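Local coordinates for inner kinetochore subunit cnp3 (Schizosaccharomyces pombe, PDB 6O2D), which belongs to the inner kinetochore network, which assembles on centromeric DNA and serves as a platform for outer kinetochore assembly, and is represented here by its dimeric cupin domain, at residues 92-104 with 109-123. Residues are numbered along the deposited sequence; the frame is centred on the assembly and turned at random.
Sequences CILQGKIEVTVNA and MKKDGVFIVPRGNYY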
ATOM      1  N   CYS B  92      -1.420   3.389  -6.298  1.00 57.50           N
ATOM      2  CA  CYS B  92      -2.840   3.301  -6.611  1.00 50.40           C
ATOM      3  C   CYS B  92      -3.315   4.663  -7.092  1.00 58.23           C
ATOM      4  O   CYS B  92      -3.139   5.671  -6.397  1.00 67.39           O
ATOM      5  CB  CYS B  92      -3.657   2.839  -5.401  1.00 52.92           C
ATOM      6  SG  CYS B  92      -5.433   2.673  -5.782  1.00 64.19           S
ATOM      7  N   ILE B  93      -3.938   4.683  -8.263  1.00 53.24           N
ATOM      8  CA  ILE B  93      -4.289   5.923  -8.943  1.00 63.98           C
ATOM      9  C   ILE B  93      -5.700   6.293  -8.523  1.00 71.76           C
ATOM     10  O   ILE B  93      -6.663   5.618  -8.894  1.00 63.76           O
ATOM     11  CB  ILE B  93      -4.179   5.785 -10.464  1.00 70.96           C
ATOM     12  CG1 ILE B  93      -2.861   5.098 -10.809  1.00 81.85           C
ATOM     13  CG2 ILE B  93      -4.322   7.149 -11.151  1.00 57.21           C
ATOM     14  CD1 ILE B  93      -2.819   4.540 -12.172  1.00 84.74           C
ATOM     15  N   LEU B  94      -5.822   7.391  -7.784  1.00 70.34           N
ATOM     16  CA  LEU B  94      -7.115   7.831  -7.293  1.00 65.64           C
ATOM     17  C   LEU B  94      -7.830   8.747  -8.268  1.00 72.17           C
ATOM     18  O   LEU B  94      -9.064   8.767  -8.278  1.00 84.03           O
ATOM     19  CB  LEU B  94      -6.949   8.538  -5.947  1.00 58.26           C
ATOM     20  CG  LEU B  94      -6.283   7.729  -4.830  1.00 62.95           C
ATOM     21  CD1 LEU B  94      -6.492   8.426  -3.508  1.00 64.76           C
ATOM     22  CD2 LEU B  94      -6.814   6.301  -4.772  1.00 58.84           C
ATOM     23  N   GLN B  95      -7.093   9.501  -9.086  1.00 76.39           N
ATOM     24  CA  GLN B  95      -7.712  10.430 -10.024  1.00 81.24           C
ATOM     25  C   GLN B  95      -6.701  10.826 -11.092  1.00 80.61           C
ATOM     26  O   GLN B  95      -5.494  10.873 -10.836  1.00 72.74           O
ATOM     27  CB  GLN B  95      -8.267  11.671  -9.307  1.00 77.54           C
ATOM     28  CG  GLN B  95      -7.388  12.907  -9.361  1.00 79.19           C
ATOM     29  CD  GLN B  95      -8.129  14.161  -8.929  1.00 88.37           C
ATOM     30  OE1 GLN B  95      -9.277  14.098  -8.481  1.00 84.38           O
ATOM     31  NE2 GLN B  95      -7.473  15.308  -9.060  1.00 93.45           N
ATOM     32  N   GLY B  96      -7.205  11.102 -12.289  1.00 88.50           N
ATOM     33  CA  GLY B  96      -6.378  11.627 -13.356  1.00 87.91           C
ATOM     34  C   GLY B  96      -6.027  10.574 -14.385  1.00 89.59           C
ATOM     35  O   GLY B  96      -6.553   9.457 -14.395  1.00 85.30           O
ATOM     36  N   LYS B  97      -5.094  10.948 -15.262  1.00 86.10           N
ATOM     37  CA  LYS B  97      -4.603  10.051 -16.299  1.00 90.44           C
ATOM     38  C   LYS B  97      -3.084  10.112 -16.333  1.00 81.93           C
ATOM     39  O   LYS B  97      -2.509  11.206 -16.375  1.00 84.97           O
ATOM     40  CB  LYS B  97      -5.156  10.442 -17.679  1.00 99.76           C
ATOM     41  CG  LYS B  97      -6.494  11.187 -17.650  1.00104.00           C
ATOM     42  CD  LYS B  97      -7.027  11.448 -19.058  1.00113.58           C
ATOM     43  CE  LYS B  97      -7.894  12.700 -19.121  1.00118.02           C
ATOM     44  NZ  LYS B  97      -7.134  13.953 -19.362  1.00121.39           N
ATOM     45  N   ILE B  98      -2.439   8.940 -16.334  1.00 75.24           N
ATOM     46  CA  ILE B  98      -0.983   8.845 -16.365  1.00 76.51           C
ATOM     47  C   ILE B  98      -0.574   7.784 -17.373  1.00 80.87           C
ATOM     48  O   ILE B  98      -1.287   6.799 -17.585  1.00 78.75           O
ATOM     49  CB  ILE B  98      -0.354   8.500 -15.000  1.00 70.41           C
ATOM     50  CG1 ILE B  98      -0.789   7.111 -14.533  1.00 70.63           C
ATOM     51  CG2 ILE B  98      -0.684   9.546 -13.967  1.00 75.15           C
ATOM     52  CD1 ILE B  98      -0.146   6.692 -13.220  1.00 60.46           C
ATOM     53  N   GLU B  99       0.610   7.974 -17.959  1.00 86.47           N
ATOM     54  CA  GLU B  99       1.300   6.969 -18.756  1.00 88.75           C
ATOM     55  C   GLU B  99       2.597   6.635 -18.039  1.00 91.10           C
ATOM     56  O   GLU B  99       3.402   7.529 -17.742  1.00 90.50           O
ATOM     57  CB  GLU B  99       1.583   7.470 -20.166  1.00102.72           C
ATOM     58  CG  GLU B  99       2.291   6.475 -21.069  1.00109.73           C
ATOM     59  CD  GLU B  99       3.433   7.113 -21.845  1.00115.24           C
ATOM     60  OE1 GLU B  99       3.942   6.490 -22.799  1.00121.27           O
ATOM     61  OE2 GLU B  99       3.834   8.239 -21.498  1.00118.13           O
ATOM     62  N   VAL B 100       2.791   5.356 -17.755  1.00 86.74           N
ATOM     63  CA  VAL B 100       3.901   4.918 -16.929  1.00 84.74           C
ATOM     64  C   VAL B 100       4.727   3.858 -17.654  1.00 89.19           C
ATOM     65  O   VAL B 100       4.179   2.992 -18.346  1.00 93.77           O
ATOM     66  CB  VAL B 100       3.386   4.437 -15.556  1.00 92.88           C
ATOM     67  CG1 VAL B 100       2.202   3.534 -15.743  1.00 85.83           C
ATOM     68  CG2 VAL B 100       4.484   3.735 -14.784  1.00 91.37           C
ATOM     69  N   THR B 101       6.054   3.985 -17.534  1.00 87.85           N
ATOM     70  CA  THR B 101       7.063   3.010 -17.951  1.00 84.99           C
ATOM     71  C   THR B 101       7.660   2.253 -16.782  1.00 73.94           C
ATOM     72  O   THR B 101       8.197   2.857 -15.839  1.00 70.81           O
ATOM     73  CB  THR B 101       8.196   3.621 -18.783  1.00 88.26           C
ATOM     74  OG1 THR B 101       7.746   4.692 -19.633  1.00 90.99           O
ATOM     75  CG2 THR B 101       9.238   2.554 -19.330  1.00 93.83           C
ATOM     76  N   VAL B 102       7.568   0.927 -16.872  1.00 84.57           N
ATOM     77  CA  VAL B 102       8.306   0.029 -16.004  1.00 84.80           C
ATOM     78  C   VAL B 102       9.165  -0.825 -16.918  1.00 73.74           C
ATOM     79  O   VAL B 102       8.644  -1.711 -17.605  1.00 71.03           O
ATOM     80  CB  VAL B 102       7.384  -0.846 -15.139  1.00 72.11           C
ATOM     81  CG1 VAL B 102       8.198  -1.791 -14.269  1.00 74.86           C
ATOM     82  CG2 VAL B 102       6.462   0.008 -14.313  1.00 71.28           C
ATOM     83  N   ASN B 103      10.477  -0.566 -16.930  1.00 85.47           N
ATOM     84  CA  ASN B 103      11.455  -1.383 -17.668  1.00 82.48           C
ATOM     85  C   ASN B 103      11.147  -1.470 -19.165  1.00 92.37           C
ATOM     86  O   ASN B 103      11.086  -2.554 -19.752  1.00100.90           O
ATOM     87  CB  ASN B 103      11.579  -2.781 -17.056  1.00 75.04           C
ATOM     88  CG  ASN B 103      12.333  -2.762 -15.744  1.00 75.99           C
ATOM     89  OD1 ASN B 103      12.914  -1.737 -15.365  1.00 71.37           O
ATOM     90  ND2 ASN B 103      12.336  -3.889 -15.044  1.00 85.50           N
ATOM     91  N   ALA B 104      10.954  -0.309 -19.786  1.00 87.09           N
ATOM     92  CA  ALA B 104      10.745  -0.163 -21.225  1.00 92.62           C
ATOM     93  C   ALA B 104       9.467  -0.834 -21.725  1.00 92.78           C
ATOM     94  O   ALA B 104       9.299  -1.001 -22.938  1.00 96.33           O
ATOM     95  CB  ALA B 104      11.952  -0.674 -22.028  1.00 84.04           C
HETATM   96  N   MSE B 109      -3.269   4.295 -17.562  1.00 75.51           N
HETATM   97  CA  MSE B 109      -4.029   3.870 -16.405  1.00 72.71           C
HETATM   98  C   MSE B 109      -4.718   5.107 -15.878  1.00 78.16           C
HETATM   99  O   MSE B 109      -4.103   6.172 -15.812  1.00 80.31           O
HETATM  100  CB  MSE B 109      -3.118   3.278 -15.324  1.00 80.65           C
HETATM  101  CG  MSE B 109      -3.103   1.773 -15.240  1.00 88.47           C
HETATM  102 SE   MSE B 109      -2.028   1.142 -13.748  1.00 97.33          SE
HETATM  103  CE  MSE B 109      -2.153  -0.762 -14.135  1.00 77.05           C
ATOM    104  N   LYS B 110      -5.996   4.998 -15.539  1.00 75.55           N
ATOM    105  CA  LYS B 110      -6.644   6.006 -14.714  1.00 78.02           C
ATOM    106  C   LYS B 110      -7.122   5.347 -13.427  1.00 84.89           C
ATOM    107  O   LYS B 110      -6.565   4.345 -12.968  1.00 84.20           O
ATOM    108  CB  LYS B 110      -7.820   6.719 -15.382  1.00 89.84           C
ATOM    109  CG  LYS B 110      -9.009   5.884 -15.723  1.00 94.36           C
ATOM    110  CD  LYS B 110      -9.492   5.977 -17.159  1.00 96.11           C
ATOM    111  CE  LYS B 110     -10.844   5.232 -16.995  1.00101.85           C
ATOM    112  NZ  LYS B 110     -11.847   5.476 -18.168  1.00106.19           N
ATOM    113  N   LYS B 111      -8.180   5.936 -12.863  1.00 82.17           N
ATOM    114  CA  LYS B 111      -8.680   5.643 -11.529  1.00 68.11           C
ATOM    115  C   LYS B 111      -8.903   4.151 -11.331  1.00 67.32           C
ATOM    116  O   LYS B 111      -9.380   3.448 -12.225  1.00 80.15           O
ATOM    117  CB  LYS B 111     -10.004   6.396 -11.303  1.00 82.83           C
ATOM    118  CG  LYS B 111     -10.848   5.902 -10.117  1.00 83.65           C
ATOM    119  CD  LYS B 111     -11.431   7.042  -9.278  1.00 80.31           C
ATOM    120  CE  LYS B 111     -11.895   6.549  -7.897  1.00 79.55           C
ATOM    121  NZ  LYS B 111     -11.116   7.102  -6.719  1.00 59.86           N
ATOM    122  N   ASP B 112      -8.485   3.671 -10.162  1.00 65.56           N
ATOM    123  CA  ASP B 112      -8.631   2.289  -9.715  1.00 74.59           C
ATOM    124  C   ASP B 112      -7.669   1.341 -10.411  1.00 72.85           C
ATOM    125  O   ASP B 112      -7.869   0.123 -10.380  1.00 64.93           O
ATOM    126  CB  ASP B 112     -10.077   1.797  -9.866  1.00 78.39           C
ATOM    127  CG  ASP B 112     -11.023   2.509  -8.926  1.00 84.51           C
ATOM    128  OD1 ASP B 112     -10.547   3.315  -8.097  1.00 85.42           O
ATOM    129  OD2 ASP B 112     -12.242   2.254  -9.006  1.00 92.30           O
ATOM    130  N   GLY B 113      -6.614   1.867 -11.020  1.00 73.89           N
ATOM    131  CA  GLY B 113      -5.533   1.047 -11.527  1.00 59.75           C
ATOM    132  C   GLY B 113      -4.408   1.070 -10.507  1.00 60.86           C
ATOM    133  O   GLY B 113      -4.206   2.067  -9.816  1.00 62.43           O
ATOM    134  N   VAL B 114      -3.710  -0.056 -10.390  1.00 64.66           N
ATOM    135  CA  VAL B 114      -2.545  -0.168  -9.521  1.00 65.27           C
ATOM    136  C   VAL B 114      -1.418  -0.843 -10.288  1.00 66.72           C
ATOM    137  O   VAL B 114      -1.656  -1.728 -11.118  1.00 61.29           O
ATOM    138  CB  VAL B 114      -2.856  -0.940  -8.220  1.00 58.72           C
ATOM    139  CG1 VAL B 114      -3.857  -0.174  -7.375  1.00 68.75           C
ATOM    140  CG2 VAL B 114      -3.372  -2.335  -8.532  1.00 65.53           C
ATOM    141  N   PHE B 115      -0.190  -0.417 -10.020  1.00 59.47           N
ATOM    142  CA  PHE B 115       0.970  -1.089 -10.570  1.00 76.48           C
ATOM    143  C   PHE B 115       2.064  -1.115  -9.514  1.00 68.25           C
ATOM    144  O   PHE B 115       2.064  -0.315  -8.574  1.00 51.13           O
ATOM    145  CB  PHE B 115       1.450  -0.433 -11.876  1.00 70.94           C
ATOM    146  CG  PHE B 115       2.140   0.885 -11.688  1.00 69.59           C
ATOM    147  CD1 PHE B 115       1.409   2.052 -11.571  1.00 69.93           C
ATOM    148  CD2 PHE B 115       3.521   0.963 -11.660  1.00 70.88           C
ATOM    149  CE1 PHE B 115       2.045   3.268 -11.414  1.00 68.61           C
ATOM    150  CE2 PHE B 115       4.160   2.176 -11.505  1.00 63.32           C
ATOM    151  CZ  PHE B 115       3.423   3.328 -11.385  1.00 62.58           C
ATOM    152  N   ILE B 116       2.974  -2.078  -9.658  1.00 62.66           N
ATOM    153  CA  ILE B 116       4.105  -2.241  -8.758  1.00 60.52           C
ATOM    154  C   ILE B 116       5.383  -2.026  -9.542  1.00 62.17           C
ATOM    155  O   ILE B 116       5.469  -2.340 -10.731  1.00 62.09           O
ATOM    156  CB  ILE B 116       4.149  -3.631  -8.093  1.00 66.66           C
ATOM    157  CG1 ILE B 116       4.078  -4.728  -9.166  1.00 62.29           C
ATOM    158  CG2 ILE B 116       3.058  -3.758  -7.058  1.00 65.85           C
ATOM    159  CD1 ILE B 116       4.543  -6.081  -8.687  1.00 49.95           C
ATOM    160  N   VAL B 117       6.389  -1.505  -8.857  1.00 67.48           N
ATOM    161  CA  VAL B 117       7.738  -1.501  -9.400  1.00 51.29           C
ATOM    162  C   VAL B 117       8.555  -2.424  -8.509  1.00 60.88           C
ATOM    163  O   VAL B 117       8.947  -2.019  -7.406  1.00 48.99           O
ATOM    164  CB  VAL B 117       8.328  -0.083  -9.442  1.00 61.79           C
ATOM    165  CG1 VAL B 117       9.687  -0.091 -10.137  1.00 62.26           C
ATOM    166  CG2 VAL B 117       7.361   0.877 -10.117  1.00 53.29           C
ATOM    167  N   PRO B 118       8.807  -3.668  -8.917  1.00 56.10           N
ATOM    168  CA  PRO B 118       9.583  -4.576  -8.065  1.00 55.59           C
ATOM    169  C   PRO B 118      10.972  -4.021  -7.804  1.00 54.55           C
ATOM    170  O   PRO B 118      11.468  -3.147  -8.521  1.00 59.88           O
ATOM    171  CB  PRO B 118       9.649  -5.873  -8.879  1.00 52.69           C
ATOM    172  CG  PRO B 118       8.526  -5.778  -9.855  1.00 70.74           C
ATOM    173  CD  PRO B 118       8.349  -4.321 -10.154  1.00 68.37           C
ATOM    174  N   ARG B 119      11.609  -4.557  -6.764  1.00 55.90           N
ATOM    175  CA  ARG B 119      12.977  -4.165  -6.453  1.00 65.02           C
ATOM    176  C   ARG B 119      13.877  -4.435  -7.653  1.00 57.22           C
ATOM    177  O   ARG B 119      13.689  -5.416  -8.378  1.00 56.57           O
ATOM    178  CB  ARG B 119      13.486  -4.936  -5.234  1.00 58.81           C
ATOM    179  CG  ARG B 119      12.660  -4.735  -3.969  1.00 56.19           C
ATOM    180  CD  ARG B 119      13.123  -5.651  -2.839  1.00 58.01           C
ATOM    181  NE  ARG B 119      12.791  -7.049  -3.095  1.00 52.00           N
ATOM    182  CZ  ARG B 119      13.202  -8.066  -2.347  1.00 64.18           C
ATOM    183  NH1 ARG B 119      13.966  -7.852  -1.280  1.00 64.72           N
ATOM    184  NH2 ARG B 119      12.844  -9.300  -2.667  1.00 79.88           N
ATOM    185  N   GLY B 120      14.855  -3.553  -7.857  1.00 60.69           N
ATOM    186  CA  GLY B 120      15.822  -3.694  -8.937  1.00 59.26           C
ATOM    187  C   GLY B 120      15.302  -3.353 -10.318  1.00 62.43           C
ATOM    188  O   GLY B 120      15.753  -3.943 -11.299  1.00 78.79           O
ATOM    189  N   ASN B 121      14.361  -2.415 -10.427  1.00 59.55           N
ATOM    190  CA  ASN B 121      13.774  -2.042 -11.709  1.00 61.09           C
ATOM    191  C   ASN B 121      13.731  -0.520 -11.826  1.00 66.88           C
ATOM    192  O   ASN B 121      14.118   0.206 -10.906  1.00 72.20           O
ATOM    193  CB  ASN B 121      12.391  -2.673 -11.881  1.00 61.10           C
ATOM    194  CG  ASN B 121      12.447  -4.188 -11.882  1.00 63.67           C
ATOM    195  OD1 ASN B 121      12.646  -4.807 -12.919  1.00 63.24           O
ATOM    196  ND2 ASN B 121      12.286  -4.790 -10.713  1.00 68.02           N
ATOM    197  N   TYR B 122      13.318  -0.041 -12.998  1.00 63.21           N
ATOM    198  CA  TYR B 122      13.247   1.381 -13.315  1.00 64.11           C
ATOM    199  C   TYR B 122      11.819   1.792 -13.661  1.00 73.75           C
ATOM    200  O   TYR B 122      11.078   1.024 -14.285  1.00 71.31           O
ATOM    201  CB  TYR B 122      14.206   1.706 -14.478  1.00 67.80           C
ATOM    202  CG  TYR B 122      15.620   1.257 -14.181  1.00 68.90           C
ATOM    203  CD1 TYR B 122      16.042  -0.032 -14.474  1.00 69.78           C
ATOM    204  CD2 TYR B 122      16.516   2.109 -13.551  1.00 79.19           C
ATOM    205  CE1 TYR B 122      17.321  -0.449 -14.169  1.00 70.99           C
ATOM    206  CE2 TYR B 122      17.793   1.701 -13.242  1.00 70.47           C
ATOM    207  CZ  TYR B 122      18.191   0.424 -13.554  1.00 80.71           C
ATOM    208  OH  TYR B 122      19.472   0.024 -13.252  1.00 96.99           O
ATOM    209  N   TYR B 123      11.430   3.004 -13.263  1.00 72.33           N
ATOM    210  CA  TYR B 123      10.074   3.461 -13.527  1.00 68.87           C
ATOM    211  C   TYR B 123      10.068   4.959 -13.791  1.00 66.30           C
ATOM    212  O   TYR B 123      10.940   5.693 -13.322  1.00 64.48           O
ATOM    213  CB  TYR B 123       9.111   3.135 -12.376  1.00 65.96           C
ATOM    214  CG  TYR B 123       9.150   4.111 -11.219  1.00 57.18           C
ATOM    215  CD1 TYR B 123      10.169   4.059 -10.275  1.00 63.54           C
ATOM    216  CD2 TYR B 123       8.158   5.073 -11.060  1.00 72.32           C
ATOM    217  CE1 TYR B 123      10.210   4.939  -9.216  1.00 65.60           C
ATOM    218  CE2 TYR B 123       8.185   5.959  -9.996  1.00 73.32           C
ATOM    219  CZ  TYR B 123       9.214   5.887  -9.078  1.00 75.47           C
ATOM    220  OH  TYR B 123       9.250   6.769  -8.023  1.00 68.67           O
TER
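Val100 and Phe115 meet across the two sheets of the cupin barrel, an example of how this fold fills its interior with side chains reaching from facing strands. Val100 CG1 sits over one face of the ring, while Val100 CG2 comes nearest, 3.6 Å from Phe115 CZ; Val102 CG2 and Ile98 CD1 approach obliquely. With chi1 at 73°, the ring of Phe115 is swung between its N and carbonyl carbon and reaches toward strand 98-102; Phe91 and Phe107 add aromatic neighbours. Near the turns, Ile93 crosses the selenomethionine Met109 at about a right angle, its CD1 3.4 Å from Met109 CB.

Backbone bonds tie strand 113-117 to strand 92-95, placing Phe115 within its sheet: Ile93 N donates to Gly113 O and Asp112 N to Ile93 O, beside the type II turn from Lys110 to Gly113. From that turn the Lys111 chain, bent at chi2 and chi4, curls round Leu94 O and brings NZ to 3.1 Å, in the plane of the carbonyl, where a lone pair points. With a methionine in its place, Leu94 O would lose this bond, and the turn is likely to be held less firmly against strand 92-95. Beyond, strand 113-117 pairs with a strand of the second subunit, carrying the sheet across the dimer interface. At the far end, Asn103 OD1 accepts Tyr122 N at 2.9 Å, the donor tilted 26° from the carbonyl plane.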